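Fibrillarin-like rRNA/tRNA 2'-O-methyltransferase (Aeropyrum pernix, PDB 4DF3) probably transfers methyl groups from S-adenosylmethionine to ribose 2'-hydroxyls of rRNA and tRNA at sites chosen by a guide RNA. Local coordinates at residues Pro219-Arg222 with Asp223-Met226. The protein carries 2 engineered substitutions. Numbering follows the deposited sequence.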
loop_
_atom_site.group_PDB
_atom_site.type_symbol
_atom_site.label_atom_id
_atom_site.label_comp_id
_atom_site.label_asym_id
_atom_site.label_seq_id
_atom_site.Cartn_x
_atom_site.Cartn_y
_atom_site.Cartn_z
ATOM N N PRO A 219 1.906 -12.722 11.496
ATOM C CA PRO A 219 3.052 -12.159 12.217
ATOM C C PRO A 219 3.858 -11.187 11.424
ATOM O O PRO A 219 4.919 -10.788 11.876
ATOM C CB PRO A 219 3.930 -13.432 12.457
ATOM C CG PRO A 219 3.895 -14.067 11.036
ATOM C CD PRO A 219 2.321 -13.925 10.718
ATOM N N PHE A 220 3.451 -10.903 10.200
ATOM C CA PHE A 220 4.169 -9.934 9.346
ATOM C C PHE A 220 4.223 -8.554 10.003
ATOM O O PHE A 220 5.271 -7.846 9.970
ATOM C CB PHE A 220 3.476 -9.847 7.979
ATOM C CG PHE A 220 3.391 -11.156 7.241
ATOM C CD1 PHE A 220 4.555 -11.814 6.818
ATOM C CD2 PHE A 220 2.151 -11.711 6.983
ATOM C CE1 PHE A 220 4.477 -12.988 6.136
ATOM C CE2 PHE A 220 2.057 -12.890 6.331
ATOM C CZ PHE A 220 3.271 -13.534 5.878
ATOM N N ASP A 221 3.103 -8.187 10.607
ATOM C CA ASP A 221 3.043 -7.051 11.528
ATOM C C ASP A 221 2.093 -7.419 12.668
ATOM O O ASP A 221 0.911 -7.631 12.462
ATOM C CB ASP A 221 2.589 -5.770 10.799
ATOM C CG ASP A 221 2.721 -4.526 11.670
ATOM O OD1 ASP A 221 2.166 -4.457 12.778
ATOM O OD2 ASP A 221 3.379 -3.563 11.264
ATOM N N ARG A 222 2.639 -7.534 13.880
ATOM C CA ARG A 222 1.870 -8.072 14.997
ATOM C C ARG A 222 0.881 -7.076 15.565
ATOM O O ARG A 222 -0.025 -7.441 16.302
ATOM C CB ARG A 222 2.802 -8.496 16.135
ATOM C CG ARG A 222 3.721 -9.637 15.765
ATOM C CD ARG A 222 4.733 -9.881 16.898
ATOM N NE ARG A 222 5.632 -8.723 16.996
ATOM C CZ ARG A 222 6.580 -8.574 17.922
ATOM N NH1 ARG A 222 6.750 -9.498 18.856
ATOM N NH2 ARG A 222 7.340 -7.494 17.921
ATOM N N ASP A 223 1.049 -5.815 15.187
ATOM C CA ASP A 223 0.300 -4.760 15.839
ATOM C C ASP A 223 -0.717 -4.025 14.960
ATOM O O ASP A 223 -1.261 -3.044 15.404
ATOM C CB ASP A 223 1.249 -3.743 16.453
ATOM C CG ASP A 223 2.119 -4.365 17.482
ATOM O OD1 ASP A 223 1.609 -5.258 18.162
ATOM O OD2 ASP A 223 3.296 -4.013 17.590
ATOM N N HIS A 224 -0.978 -4.509 13.756
ATOM C CA HIS A 224 -1.866 -3.807 12.801
ATOM C C HIS A 224 -2.795 -4.762 12.057
ATOM O O HIS A 224 -2.451 -5.957 11.890
ATOM C CB HIS A 224 -1.036 -3.028 11.758
ATOM C CG HIS A 224 -0.288 -1.874 12.340
ATOM N ND1 HIS A 224 0.968 -1.993 12.892
ATOM C CD2 HIS A 224 -0.607 -0.552 12.393
ATOM C CE1 HIS A 224 1.380 -0.795 13.302
ATOM N NE2 HIS A 224 0.458 0.098 12.970
ATOM N N ALA A 225 -3.910 -4.229 11.573
ATOM C CA ALA A 225 -4.775 -4.915 10.638
ATOM C C ALA A 225 -4.843 -4.003 9.426
ATOM O O ALA A 225 -4.571 -2.798 9.520
ATOM C CB ALA A 225 -6.202 -5.051 11.287
ATOM N N MET A 226 -5.282 -4.535 8.317
ATOM C CA MET A 226 -5.630 -3.744 7.126
ATOM C C MET A 226 -7.132 -3.682 6.900
ATOM O O MET A 226 -7.784 -4.745 6.769
ATOM C CB MET A 226 -4.889 -4.377 5.942
ATOM C CG MET A 226 -5.116 -3.584 4.546
ATOM S SD MET A 226 -4.271 -1.977 4.685
ATOM C CE MET A 226 -2.563 -2.563 4.430
#
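Asp221 and His224 meet through their first torsions: the aspartate turns CG anti to its own backbone N (chi1 -171°), which swings its carboxylate toward the coming strand, while His224 keeps CG beside its backbone N and anti to the carbonyl carbon, and OD1 arrives at the ND1 edge of the imidazole. His224 ND1 donates to Asp221 OD1 at 2.7 Å in a nearly straight bond, with an N-H...O angle of 166°. The oxygen lies almost in the ring plane, yet the nitrogen reaches it from above the carboxylate plane, the two flat groups standing 85° apart. A second donor engages the same oxygen: Asp223 N donates to the anti lone pair of Asp221 OD1 (3.0 Å). This bond from the Asp223 amide to the Asp221 side chain, two residues back, has the form of an Asx turn, and it shapes the last turn of the loop from strand 211-216, just before strand 224-229 begins. With Asp221 cut back to an alanine, ND1 of His224 and the amide of Asp223 would probably both lose this acceptor, and the ring would be likelier to turn. Lys61 of helix 61-67 touches both Asp221 and His224, and Lys183 packs against the histidine from strand 176-183. The His224 side chain lies about 6 Å from the bound S-adenosylmethionine and about 5 Å from that of Asp154, a cofactor-binding residue, placing the histidine at the border of the methyl-donor pocket in this Rossmann-like fold. Here one carboxylate oxygen joins backbone to ring, and the two bonds converging on it probably restrain the ring's turn about CB-CG.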